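Local coordinates for protein diol-dehydratase (Roseburia inulinivorans, PDB 5I2A) that dehydrates 1,2-propanediol, probably as a B12-independent lyase of the glycyl radical enzyme family, at residues 91-96 and 130-135; 135-140 and 515-520; 585-590 and 706-711; 564-569 and 661-666. All coordinates share one frame; numbering follows the deposited sequence. Where two conformers were deposited one is given.

Interaction 1 (91-96 and 130-135); sequences FSYEWL and GKTTSE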
loop_
_atom_site.group_PDB
_atom_site.type_symbol
_atom_site.label_atom_id
_atom_site.label_comp_id
_atom_site.label_asym_id
_atom_site.label_seq_id
_atom_site.Cartn_x
_atom_site.Cartn_y
_atom_site.Cartn_z
ATOM N N PHE A 91 -1.863 14.037 -9.756
ATOM C CA PHE A 91 -2.212 14.656 -8.475
ATOM C C PHE A 91 -3.621 15.229 -8.526
ATOM O O PHE A 91 -4.440 14.906 -7.682
ATOM C CB PHE A 91 -1.195 15.737 -8.088
ATOM C CG PHE A 91 0.219 15.224 -8.012
ATOM C CD1 PHE A 91 0.582 14.296 -7.050
ATOM C CD2 PHE A 91 1.176 15.646 -8.924
ATOM C CE1 PHE A 91 1.885 13.791 -6.991
ATOM C CE2 PHE A 91 2.477 15.161 -8.869
ATOM C CZ PHE A 91 2.836 14.237 -7.908
ATOM N N SER A 92 -3.897 16.066 -9.524
ATOM C CA SER A 92 -5.238 16.610 -9.742
ATOM C C SER A 92 -5.320 17.247 -11.124
ATOM O O SER A 92 -4.293 17.567 -11.721
ATOM C CB SER A 92 -5.604 17.643 -8.682
ATOM O OG SER A 92 -4.834 18.821 -8.852
ATOM N N TYR A 93 -6.540 17.429 -11.626
ATOM C CA TYR A 93 -6.725 18.085 -12.920
ATOM C C TYR A 93 -8.080 18.772 -13.070
ATOM O O TYR A 93 -8.236 19.616 -13.943
ATOM C CB TYR A 93 -6.556 17.082 -14.055
ATOM C CG TYR A 93 -7.657 16.056 -14.077
ATOM C CD1 TYR A 93 -8.855 16.307 -14.744
ATOM C CD2 TYR A 93 -7.509 14.840 -13.414
ATOM C CE1 TYR A 93 -9.886 15.372 -14.756
ATOM C CE2 TYR A 93 -8.537 13.891 -13.422
ATOM C CZ TYR A 93 -9.715 14.166 -14.093
ATOM O OH TYR A 93 -10.732 13.249 -14.108
ATOM N N GLU A 94 -9.072 18.384 -12.268
ATOM C CA GLU A 94 -10.398 18.949 -12.445
ATOM C C GLU A 94 -10.376 20.472 -12.292
ATOM O O GLU A 94 -11.111 21.154 -12.990
ATOM C CB GLU A 94 -11.411 18.321 -11.476
ATOM C CG GLU A 94 -11.853 16.927 -11.934
ATOM C CD GLU A 94 -12.855 16.252 -11.009
ATOM O OE1 GLU A 94 -13.315 16.880 -10.039
ATOM O OE2 GLU A 94 -13.184 15.078 -11.264
ATOM N N TRP A 95 -9.525 20.997 -11.403
ATOM C CA TRP A 95 -9.439 22.454 -11.220
ATOM C C TRP A 95 -9.032 23.137 -12.523
ATOM O O TRP A 95 -9.492 24.229 -12.833
ATOM C CB TRP A 95 -8.442 22.824 -10.105
ATOM C CG TRP A 95 -7.016 22.430 -10.412
ATOM C CD1 TRP A 95 -6.388 21.278 -10.033
ATOM C CD2 TRP A 95 -6.051 23.175 -11.170
ATOM N NE1 TRP A 95 -5.100 21.258 -10.502
ATOM C CE2 TRP A 95 -4.864 22.411 -11.200
ATOM C CE3 TRP A 95 -6.071 24.411 -11.820
ATOM C CZ2 TRP A 95 -3.715 22.836 -11.865
ATOM C CZ3 TRP A 95 -4.927 24.837 -12.475
ATOM C CH2 TRP A 95 -3.765 24.058 -12.489
ATOM N N LEU A 96 -8.162 22.485 -13.280
ATOM C CA LEU A 96 -7.581 23.089 -14.469
ATOM C C LEU A 96 -8.588 23.101 -15.615
ATOM O O LEU A 96 -8.727 24.095 -16.313
ATOM C CB LEU A 96 -6.298 22.350 -14.869
ATOM C CG LEU A 96 -5.659 22.784 -16.188
ATOM C CD1 LEU A 96 -5.398 24.293 -16.213
ATOM C CD2 LEU A 96 -4.382 22.002 -16.440
ATOM N N GLY A 130 -10.641 9.194 -10.742
ATOM C CA GLY A 130 -10.576 8.105 -9.787
ATOM C C GLY A 130 -9.189 7.512 -9.561
ATOM O O GLY A 130 -9.071 6.463 -8.943
ATOM N N LYS A 131 -8.137 8.165 -10.045
ATOM C CA LYS A 131 -6.787 7.644 -9.844
ATOM C C LYS A 131 -5.823 8.663 -9.238
ATOM O O LYS A 131 -4.623 8.396 -9.146
ATOM C CB LYS A 131 -6.189 7.149 -11.174
ATOM C CG LYS A 131 -6.980 6.063 -11.907
ATOM C CD LYS A 131 -6.193 5.562 -13.136
ATOM C CE LYS A 131 -6.911 4.442 -13.860
ATOM N NZ LYS A 131 -8.241 4.881 -14.372
ATOM N N THR A 132 -6.323 9.838 -8.866
ATOM C CA THR A 132 -5.440 10.923 -8.437
ATOM C C THR A 132 -5.095 10.808 -6.951
ATOM O O THR A 132 -5.851 10.215 -6.173
ATOM C CB THR A 132 -6.079 12.302 -8.684
ATOM O OG1 THR A 132 -7.274 12.405 -7.904
ATOM C CG2 THR A 132 -6.429 12.497 -10.152
ATOM N N THR A 133 -3.971 11.398 -6.550
ATOM C CA THR A 133 -3.654 11.470 -5.136
ATOM C C THR A 133 -4.705 12.295 -4.421
ATOM O O THR A 133 -5.105 11.960 -3.312
ATOM C CB THR A 133 -2.255 12.074 -4.869
ATOM O OG1 THR A 133 -2.157 13.379 -5.458
ATOM C CG2 THR A 133 -1.171 11.165 -5.423
ATOM N N SER A 134 -5.172 13.367 -5.066
ATOM C CA SER A 134 -6.075 14.288 -4.396
ATOM C C SER A 134 -7.381 13.593 -3.996
ATOM O O SER A 134 -7.903 13.839 -2.916
ATOM C CB SER A 134 -6.367 15.521 -5.267
ATOM O OG SER A 134 -6.974 15.173 -6.488
ATOM N N GLU A 135 -7.885 12.710 -4.852
ATOM C CA GLU A 135 -9.123 11.984 -4.540
ATOM C C GLU A 135 -8.936 10.981 -3.396
ATOM O O GLU A 135 -9.782 10.882 -2.519
ATOM C CB GLU A 135 -9.653 11.263 -5.784
ATOM C CG GLU A 135 -10.293 12.195 -6.805
ATOM C CD GLU A 135 -10.503 11.521 -8.156
ATOM O OE1 GLU A 135 -11.634 11.092 -8.438
ATOM O OE2 GLU A 135 -9.530 11.390 -8.917
HETATM O O HOH W 1 -10.281 13.695 -10.566
#
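Phe91 presents its carbonyl oxygen to the first turn of helix 133-139, where Ser134 takes hold of it twice. The hydroxyl donates from Ser134 OG to Phe91 O over 2.8 Å, and Ser134 N bonds to the same Phe91 O at 3.1 Å with an N-H...O angle of 151°. Both donors lie in the carbonyl plane. The serine oxygen reaches this spot because chi1 is 60°, which tucks OG between its own N and carbonyl carbon. This is the tight part of the contact. Thr132 CB also presses on Phe91 O at 3.2 Å, and Thr133 OG1 sits at the edge of the phenyl ring, in its plane, 3.3 Å from Phe91 CD1. Thr132 is the N-cap of the helix: its OG1 accepts from Glu135 N, and donates to Glu135 OE2 at 2.7 Å, on the anti lone pair of that carboxylate oxygen. Its methyl turns the other way, with Thr132 CG2 at the edge of the Tyr93 ring, 4.1 Å from Tyr93 CE2. In place of Thr132, an alanine would remove the hydroxyl and CG2 and is likely to leave Glu135 N without its cap and the Tyr93 edge without its methyl neighbour. The side toward solvent is looser: Glu94 is exposed, and a water bridges Glu94 OE2 and Glu135 OE2 through two weak bonds, while Glu94 also pairs with Lys129. The chemistry thus implies a loop held by one backbone carbonyl, Phe91 O, which takes two hydrogen bonds from Ser134, with the Thr132 hydroxyl capping the first turn and two like-charged carboxylates linked weakly through a water.

Interaction 2 (135-140 and 515-520); sequences ELATSY and DYAHAK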
loop_
_atom_site.group_PDB
_atom_site.type_symbol
_atom_site.label_atom_id
_atom_site.label_comp_id
_atom_site.label_asym_id
_atom_site.label_seq_id
_atom_site.Cartn_x
_atom_site.Cartn_y
_atom_site.Cartn_z
ATOM N N GLU A 135 -7.885 12.710 -4.852
ATOM C CA GLU A 135 -9.123 11.984 -4.540
ATOM C C GLU A 135 -8.936 10.981 -3.396
ATOM O O GLU A 135 -9.782 10.882 -2.519
ATOM C CB GLU A 135 -9.653 11.263 -5.784
ATOM C CG GLU A 135 -10.293 12.195 -6.805
ATOM C CD GLU A 135 -10.503 11.521 -8.156
ATOM O OE1 GLU A 135 -11.634 11.092 -8.438
ATOM O OE2 GLU A 135 -9.530 11.390 -8.917
ATOM N N LEU A 136 -7.837 10.237 -3.408
ATOM C CA LEU A 136 -7.552 9.334 -2.295
ATOM C C LEU A 136 -7.356 10.113 -0.991
ATOM O O LEU A 136 -7.860 9.718 0.051
ATOM C CB LEU A 136 -6.321 8.473 -2.595
ATOM C CG LEU A 136 -5.946 7.455 -1.514
ATOM C CD1 LEU A 136 -7.125 6.513 -1.243
ATOM C CD2 LEU A 136 -4.701 6.653 -1.913
ATOM N N ALA A 137 -6.619 11.223 -1.049
ATOM C CA ALA A 137 -6.448 12.074 0.127
ATOM C C ALA A 137 -7.800 12.493 0.725
ATOM O O ALA A 137 -8.019 12.414 1.938
ATOM C CB ALA A 137 -5.620 13.322 -0.225
ATOM N N THR A 138 -8.697 12.953 -0.135
ATOM C CA THR A 138 -10.004 13.410 0.313
ATOM C C THR A 138 -10.739 12.308 1.094
ATOM O O THR A 138 -11.281 12.563 2.165
ATOM C CB THR A 138 -10.877 13.874 -0.869
ATOM O OG1 THR A 138 -10.286 15.025 -1.480
ATOM C CG2 THR A 138 -12.301 14.212 -0.401
ATOM N N SER A 139 -10.727 11.090 0.560
ATOM C CA SER A 139 -11.411 9.968 1.199
ATOM C C SER A 139 -10.799 9.636 2.557
ATOM O O SER A 139 -11.465 9.081 3.414
ATOM C CB SER A 139 -11.379 8.730 0.294
ATOM O OG SER A 139 -11.970 9.008 -0.960
ATOM N N TYR A 140 -9.535 9.995 2.758
ATOM C CA TYR A 140 -8.864 9.690 4.020
ATOM C C TYR A 140 -9.030 10.786 5.091
ATOM O O TYR A 140 -8.526 10.641 6.195
ATOM C CB TYR A 140 -7.373 9.442 3.782
ATOM C CG TYR A 140 -6.986 8.011 3.480
ATOM C CD1 TYR A 140 -7.538 6.936 4.189
ATOM C CD2 TYR A 140 -6.030 7.734 2.510
ATOM C CE1 TYR A 140 -7.140 5.629 3.919
ATOM C CE2 TYR A 140 -5.643 6.443 2.230
ATOM C CZ TYR A 140 -6.187 5.395 2.930
ATOM O OH TYR A 140 -5.749 4.122 2.628
ATOM N N ASP A 515 -0.547 12.646 3.048
ATOM C CA ASP A 515 0.683 11.862 3.187
ATOM C C ASP A 515 0.459 10.415 2.740
ATOM O O ASP A 515 1.221 9.885 1.934
ATOM C CB ASP A 515 1.166 11.920 4.651
ATOM C CG ASP A 515 2.698 11.882 4.793
ATOM O OD1 ASP A 515 3.401 11.289 3.946
ATOM O OD2 ASP A 515 3.194 12.438 5.796
ATOM N N TYR A 516 -0.608 9.793 3.247
ATOM C CA TYR A 516 -0.968 8.441 2.825
ATOM C C TYR A 516 -1.193 8.398 1.334
ATOM O O TYR A 516 -0.746 7.471 0.686
ATOM C CB TYR A 516 -2.223 7.922 3.559
ATOM C CG TYR A 516 -1.880 7.409 4.931
ATOM C CD1 TYR A 516 -1.037 6.303 5.086
ATOM C CD2 TYR A 516 -2.345 8.051 6.068
ATOM C CE1 TYR A 516 -0.681 5.839 6.344
ATOM C CE2 TYR A 516 -1.996 7.599 7.332
ATOM C CZ TYR A 516 -1.169 6.493 7.464
ATOM O OH TYR A 516 -0.835 6.048 8.716
ATOM N N ALA A 517 -1.862 9.413 0.787
ATOM C CA ALA A 517 -2.137 9.406 -0.647
ATOM C C ALA A 517 -0.837 9.411 -1.470
ATOM O O ALA A 517 -0.703 8.626 -2.411
ATOM C CB ALA A 517 -3.037 10.588 -1.039
ATOM N N HIS A 518 0.132 10.255 -1.109
ATOM C CA HIS A 518 1.415 10.234 -1.823
ATOM C C HIS A 518 2.164 8.903 -1.640
ATOM O O HIS A 518 2.740 8.380 -2.597
ATOM C CB HIS A 518 2.306 11.415 -1.407
ATOM C CG HIS A 518 1.848 12.726 -1.980
ATOM N ND1 HIS A 518 2.108 13.098 -3.282
ATOM C CD2 HIS A 518 1.100 13.722 -1.450
ATOM C CE1 HIS A 518 1.544 14.265 -3.526
ATOM N NE2 HIS A 518 0.932 14.670 -2.429
ATOM N N ALA A 519 2.150 8.364 -0.424
ATOM C CA ALA A 519 2.827 7.103 -0.133
ATOM C C ALA A 519 2.283 5.979 -1.000
ATOM O O ALA A 519 3.033 5.147 -1.474
ATOM C CB ALA A 519 2.685 6.732 1.360
ATOM N N LYS A 520 0.977 5.980 -1.226
ATOM C CA LYS A 520 0.339 4.859 -1.896
ATOM C C LYS A 520 0.338 5.005 -3.403
ATOM O O LYS A 520 0.480 4.025 -4.114
ATOM C CB LYS A 520 -1.092 4.681 -1.367
ATOM C CG LYS A 520 -1.109 4.191 0.109
ATOM C CD LYS A 520 -2.508 4.133 0.689
ATOM C CE LYS A 520 -2.518 3.567 2.130
ATOM N NZ LYS A 520 -2.080 2.163 2.186
#
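A close helix-helix crossing built on small residues joins the short helix 133-139 to the long helix 489-521, with Ala137 and Ala517 at its centre. The evidence is in the axes: the two helical segments approach to 8.2 Å and run at 138° to each other, nearer antiparallel than parallel. Ala517 CB lies 3.6 Å from Ala137 N and also meets the Ala137 methyl, so backbone and methyl groups pack directly. Beside this centre Leu136 holds CG anti to its backbone N (chi1 -178°), which carries CD2 across to Ala517 CA at 4.0 Å and on to Lys520 CB.

The aromatic flank is formed by two tyrosines that cross at about a right angle. The edge of Tyr516 is directed toward the face of Tyr140 in an edge-to-face pair, with ring centroids 5.9 Å apart and planes inclined by 52°; the methylene Tyr516 CB adds a contact to Tyr140 CD2 at 4.0 Å. This flank borders the second subunit: Tyr516 OH bonds to Ala198 O, and Tyr140 O to Ser201 OG, both partners belonging to that subunit. Replacing Tyr140 by an alanine would probably deprive the Tyr516 edge of its aromatic face and open a gap beside the Lys520 methylenes.

Lys520 closes the contact on its more exposed side with its methylenes rather than its amine. The chain crosses the Tyr140 side chain at about a right angle and bends at its last torsion, with Lys520 CE 3.3 Å from Tyr140 OH.

Interaction 3 (585-590 and 706-711); sequences KALEMN and TGATPD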
loop_
_atom_site.group_PDB
_atom_site.type_symbol
_atom_site.label_atom_id
_atom_site.label_comp_id
_atom_site.label_asym_id
_atom_site.label_seq_id
_atom_site.Cartn_x
_atom_site.Cartn_y
_atom_site.Cartn_z
ATOM N N LYS A 585 -19.946 42.872 19.021
ATOM C CA LYS A 585 -20.875 43.425 18.064
ATOM C C LYS A 585 -20.146 44.414 17.135
ATOM O O LYS A 585 -20.397 44.443 15.931
ATOM C CB LYS A 585 -22.046 44.058 18.827
ATOM C CG LYS A 585 -23.135 44.689 18.000
ATOM C CD LYS A 585 -23.845 43.765 17.030
ATOM C CE LYS A 585 -25.135 44.426 16.548
ATOM N NZ LYS A 585 -24.842 45.752 15.911
ATOM N N ALA A 586 -19.203 45.183 17.673
ATOM C CA ALA A 586 -18.400 46.076 16.832
ATOM C C ALA A 586 -17.640 45.291 15.753
ATOM O O ALA A 586 -17.572 45.712 14.598
ATOM C CB ALA A 586 -17.421 46.893 17.687
ATOM N N LEU A 587 -17.083 44.145 16.133
ATOM C CA LEU A 587 -16.377 43.298 15.176
ATOM C C LEU A 587 -17.319 42.805 14.078
ATOM O O LEU A 587 -16.986 42.864 12.891
ATOM C CB LEU A 587 -15.711 42.109 15.892
ATOM C CG LEU A 587 -14.590 42.488 16.874
ATOM C CD1 LEU A 587 -14.127 41.269 17.658
ATOM C CD2 LEU A 587 -13.398 43.129 16.163
ATOM N N GLU A 588 -18.501 42.339 14.472
ATOM C CA GLU A 588 -19.482 41.869 13.508
ATOM C C GLU A 588 -19.826 42.952 12.492
ATOM O O GLU A 588 -20.012 42.661 11.316
ATOM C CB GLU A 588 -20.754 41.402 14.220
ATOM C CG GLU A 588 -20.580 40.129 15.032
ATOM C CD GLU A 588 -21.798 39.811 15.893
ATOM O OE1 GLU A 588 -22.667 40.692 16.043
ATOM O OE2 GLU A 588 -21.884 38.678 16.411
ATOM N N MET A 589 -19.881 44.199 12.955
ATOM C CA MET A 589 -20.252 45.339 12.118
ATOM C C MET A 589 -19.050 46.096 11.525
ATOM O O MET A 589 -19.190 47.239 11.061
ATOM C CB MET A 589 -21.120 46.312 12.930
ATOM C CG MET A 589 -22.441 45.731 13.398
ATOM S SD MET A 589 -23.452 45.260 11.992
ATOM C CE MET A 589 -23.397 46.735 11.002
ATOM N N ASN A 590 -17.878 45.462 11.532
ATOM C CA ASN A 590 -16.669 46.060 10.958
ATOM C C ASN A 590 -16.404 47.468 11.499
ATOM O O ASN A 590 -16.036 48.370 10.755
ATOM C CB ASN A 590 -16.765 46.101 9.431
ATOM C CG ASN A 590 -15.415 46.303 8.765
ATOM O OD1 ASN A 590 -14.378 45.951 9.324
ATOM N ND2 ASN A 590 -15.424 46.874 7.558
ATOM N N THR A 706 -11.177 36.309 6.891
ATOM C CA THR A 706 -11.145 36.623 8.302
ATOM C C THR A 706 -11.943 37.883 8.556
ATOM O O THR A 706 -11.685 38.908 7.921
ATOM C CB THR A 706 -9.698 36.824 8.775
ATOM O OG1 THR A 706 -8.926 35.675 8.403
ATOM C CG2 THR A 706 -9.628 37.060 10.274
ATOM N N GLY A 707 -12.897 37.817 9.478
ATOM C CA GLY A 707 -13.611 39.020 9.888
ATOM C C GLY A 707 -12.713 40.041 10.583
ATOM O O GLY A 707 -11.505 39.830 10.769
ATOM N N ALA A 708 -13.303 41.161 10.971
ATOM C CA ALA A 708 -12.573 42.178 11.722
ATOM C C ALA A 708 -12.032 41.608 13.031
ATOM O O ALA A 708 -12.673 40.765 13.656
ATOM C CB ALA A 708 -13.466 43.367 11.999
ATOM N N THR A 709 -10.866 42.079 13.457
ATOM C CA THR A 709 -10.267 41.570 14.689
ATOM C C THR A 709 -10.011 42.696 15.700
ATOM O O THR A 709 -9.926 43.859 15.320
ATOM C CB THR A 709 -8.963 40.800 14.380
ATOM O OG1 THR A 709 -8.181 41.536 13.434
ATOM C CG2 THR A 709 -9.311 39.443 13.774
ATOM N N PRO A 710 -9.920 42.350 16.996
ATOM C CA PRO A 710 -9.798 43.338 18.074
ATOM C C PRO A 710 -8.507 44.154 18.054
ATOM O O PRO A 710 -8.400 45.082 18.853
ATOM C CB PRO A 710 -9.841 42.481 19.348
ATOM C CG PRO A 710 -10.482 41.230 18.966
ATOM C CD PRO A 710 -10.130 40.992 17.532
ATOM N N ASP A 711 -7.556 43.808 17.188
ATOM C CA ASP A 711 -6.349 44.616 17.019
ATOM C C ASP A 711 -6.679 45.894 16.255
ATOM O O ASP A 711 -5.871 46.819 16.212
ATOM C CB ASP A 711 -5.236 43.819 16.303
ATOM C CG ASP A 711 -5.643 43.334 14.909
ATOM O OD1 ASP A 711 -6.856 43.224 14.636
ATOM O OD2 ASP A 711 -4.744 43.049 14.092
HETATM O O HOH W 2 -16.283 41.195 10.793
#
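Leu587 and Asn590 bring the C-terminal end of helix 580-588, which finishes in a Schellman motif, against Ala708 and its neighbours in the irregular segment 706-711. Asn590 is the C-prime residue, with positive phi (52°); its N bonds to Leu587 O, while Tyr591 N reaches Ala586 O.

Apolar contacts come chiefly from the two branches of Leu587. Its chi1 of -65° sets CG anti to the carbonyl carbon, and both branches then lie against one side of the loop at residues 708-710. Leu587 CD2 lies 3.4 Å from Thr709 C and 3.5 Å from Ala708 O, so one methyl rests on peptide atoms, whereas Leu587 CD1 meets Pro710 CG at 3.9 Å, the two side chains crossing at about a right angle. Phe466 of helix 459-467 packs on both Leu587 and Pro710, so the apolar patch extends into a third element.

Mixed contacts surround the Ala708 methyl: Ala708 CB is 3.7 Å from Leu587 O and 3.8 Å from Asn590 OD1. This amide is held by polar partners of its own, OD1 accepting from Ala715 N and ND2 donating to Gly594 O, so its placement beside the methyl is probably set by those bonds.

One ordered water bridges the two segments. Leu587 O, already bound by Asn590 N inside the Schellman turn, also accepts from this water, which lies 2.8 Å from Leu587 O, and the same water receives Ala708 N, its oxygen 3.0 Å from that nitrogen.

Interaction 4 (564-569 and 661-666); sequences SLYTIK and DEVDEL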
loop_
_atom_site.group_PDB
_atom_site.type_symbol
_atom_site.label_atom_id
_atom_site.label_comp_id
_atom_site.label_asym_id
_atom_site.label_seq_id
_atom_site.Cartn_x
_atom_site.Cartn_y
_atom_site.Cartn_z
ATOM N N SER A 564 -4.760 41.708 19.309
ATOM C CA SER A 564 -6.151 41.389 19.638
ATOM C C SER A 564 -6.314 41.005 21.105
ATOM O O SER A 564 -7.196 41.526 21.802
ATOM C CB SER A 564 -6.676 40.258 18.747
ATOM O OG SER A 564 -6.897 40.731 17.428
ATOM N N LEU A 565 -5.462 40.099 21.570
ATOM C CA LEU A 565 -5.518 39.662 22.955
ATOM C C LEU A 565 -5.197 40.818 23.905
ATOM O O LEU A 565 -5.789 40.924 24.976
ATOM C CB LEU A 565 -4.556 38.501 23.201
ATOM C CG LEU A 565 -4.871 37.183 22.491
ATOM C CD1 LEU A 565 -3.749 36.209 22.733
ATOM C CD2 LEU A 565 -6.197 36.598 22.979
ATOM N N TYR A 566 -4.262 41.677 23.515
ATOM C CA TYR A 566 -3.944 42.843 24.326
ATOM C C TYR A 566 -5.154 43.790 24.450
ATOM O O TYR A 566 -5.478 44.240 25.533
ATOM C CB TYR A 566 -2.738 43.588 23.754
ATOM C CG TYR A 566 -2.280 44.721 24.643
ATOM C CD1 TYR A 566 -1.533 44.471 25.789
ATOM C CD2 TYR A 566 -2.614 46.035 24.350
ATOM C CE1 TYR A 566 -1.118 45.504 26.613
ATOM C CE2 TYR A 566 -2.204 47.074 25.168
ATOM C CZ TYR A 566 -1.457 46.800 26.296
ATOM O OH TYR A 566 -1.058 47.823 27.109
ATOM N N THR A 567 -5.806 44.087 23.333
ATOM C CA THR A 567 -7.052 44.850 23.350
ATOM C C THR A 567 -8.059 44.289 24.364
ATOM O O THR A 567 -8.613 45.018 25.194
ATOM C CB THR A 567 -7.706 44.858 21.978
ATOM O OG1 THR A 567 -6.969 45.719 21.107
ATOM C CG2 THR A 567 -9.168 45.326 22.065
ATOM N N ILE A 568 -8.266 42.981 24.298
ATOM C CA ILE A 568 -9.248 42.312 25.139
ATOM C C ILE A 568 -8.854 42.387 26.603
ATOM O O ILE A 568 -9.675 42.717 27.455
ATOM C CB ILE A 568 -9.424 40.849 24.720
ATOM C CG1 ILE A 568 -10.036 40.796 23.316
ATOM C CG2 ILE A 568 -10.297 40.092 25.722
ATOM C CD1 ILE A 568 -9.799 39.496 22.601
ATOM N N LYS A 569 -7.584 42.109 26.878
ATOM C CA LYS A 569 -7.069 42.148 28.235
ATOM C C LYS A 569 -7.185 43.549 28.844
ATOM O O LYS A 569 -7.671 43.691 29.963
ATOM C CB LYS A 569 -5.620 41.676 28.272
ATOM C CG LYS A 569 -5.055 41.521 29.664
ATOM C CD LYS A 569 -3.541 41.374 29.620
ATOM C CE LYS A 569 -2.999 40.806 30.927
ATOM N NZ LYS A 569 -1.555 41.091 31.096
ATOM N N ASP A 661 6.872 45.256 26.543
ATOM C CA ASP A 661 6.854 43.897 27.087
ATOM C C ASP A 661 5.464 43.315 27.285
ATOM O O ASP A 661 5.239 42.145 27.003
ATOM C CB ASP A 661 7.593 43.839 28.424
ATOM C CG ASP A 661 9.089 43.863 28.252
ATOM O OD1 ASP A 661 9.555 43.634 27.114
ATOM O OD2 ASP A 661 9.794 44.117 29.248
ATOM N N GLU A 662 4.530 44.119 27.772
ATOM C CA GLU A 662 3.229 43.567 28.108
ATOM C C GLU A 662 2.461 43.105 26.860
ATOM O O GLU A 662 1.742 42.116 26.914
ATOM C CB GLU A 662 2.389 44.566 28.901
ATOM C CG GLU A 662 1.217 43.851 29.570
ATOM C CD GLU A 662 0.273 44.773 30.292
ATOM O OE1 GLU A 662 0.466 46.010 30.207
ATOM O OE2 GLU A 662 -0.661 44.249 30.944
ATOM N N VAL A 663 2.623 43.801 25.739
ATOM C CA VAL A 663 2.059 43.325 24.482
ATOM C C VAL A 663 2.836 42.122 23.984
ATOM O O VAL A 663 2.256 41.097 23.635
ATOM C CB VAL A 663 2.097 44.381 23.374
ATOM C CG1 VAL A 663 1.261 43.903 22.207
ATOM C CG2 VAL A 663 1.587 45.704 23.885
ATOM N N ASP A 664 4.157 42.256 23.958
ATOM C CA ASP A 664 5.002 41.255 23.327
ATOM C C ASP A 664 4.933 39.899 24.026
ATOM O O ASP A 664 5.095 38.862 23.382
ATOM C CB ASP A 664 6.444 41.740 23.266
ATOM C CG ASP A 664 6.607 42.982 22.394
ATOM O OD1 ASP A 664 5.651 43.330 21.663
ATOM O OD2 ASP A 664 7.684 43.604 22.438
ATOM N N GLU A 665 4.671 39.901 25.330
ATOM C CA GLU A 665 4.616 38.647 26.075
ATOM C C GLU A 665 3.397 37.853 25.606
ATOM O O GLU A 665 3.425 36.630 25.575
ATOM C CB GLU A 665 4.570 38.893 27.595
ATOM C CG GLU A 665 3.223 39.427 28.110
ATOM C CD GLU A 665 3.224 39.806 29.596
ATOM O OE1 GLU A 665 4.212 39.514 30.308
ATOM O OE2 GLU A 665 2.218 40.396 30.050
ATOM N N LEU A 666 2.336 38.553 25.219
ATOM C CA LEU A 666 1.158 37.895 24.666
ATOM C C LEU A 666 1.437 37.328 23.269
ATOM O O LEU A 666 0.900 36.295 22.908
ATOM C CB LEU A 666 -0.026 38.853 24.611
ATOM C CG LEU A 666 -0.593 39.325 25.950
ATOM C CD1 LEU A 666 -1.757 40.259 25.710
ATOM C CD2 LEU A 666 -1.030 38.147 26.806
#
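Val663 sets one methyl over the centre of the Tyr566 ring: CG2 stands 3.8 Å from the ring centroid and 10° off its normal, a CH-pi contact. The ring lies there because Tyr566 CG is anti to its backbone N, which sends the side chain across toward helix 661-678. Next to it Leu666 CD1 rests on the opposing backbone, 3.6 Å from Tyr566 N, and touches the CB atoms of Leu565 and Tyr566.

Outward of this centre Glu662 comes to the edge of the Tyr566 ring, OE1 in the ring plane, with carboxylate and ring planes 87° apart. Its other oxygen accepts from the ammonium group, Lys569 NZ to Glu662 OE2 measuring 3.3 Å, on the anti lone pair; that oxygen also forms a salt bridge with Lys570, its stronger partner. The extended Lys569 chain also places its NZ 4.0 Å from Glu665 OE2, a long salt bridge.

The segment axes approach to 9.4 Å with their directions 122° apart. Behind the contact, Leu565 packs on Phe492 and Met493 of helix 489-521, Ile568 meets Phe466 of helix 459-467, and Asp664 bonds to Ser740 of helix 734-741.

The four contacts form two pairs well separated in space. Interactions 1 and 2 have centres 11 Å apart and share Glu135 on helix 133-139; they also touch directly, Thr133 O lying 3.4 Å from Ala517 CB, while the Phe91 and His518 rings meet. Interactions 3 and 4 have centres 17 Å apart, and their segments alternate along the chain; Pro710 O lies 2.7 Å from Thr567 OG1, a probable hydrogen bond. Between the pairs the centres are 37 to 44 Å apart. Helix 489-521 spans this gap, packing in interaction 2 and backing interaction 4. None of the segments includes Gly817, the predicted radical site.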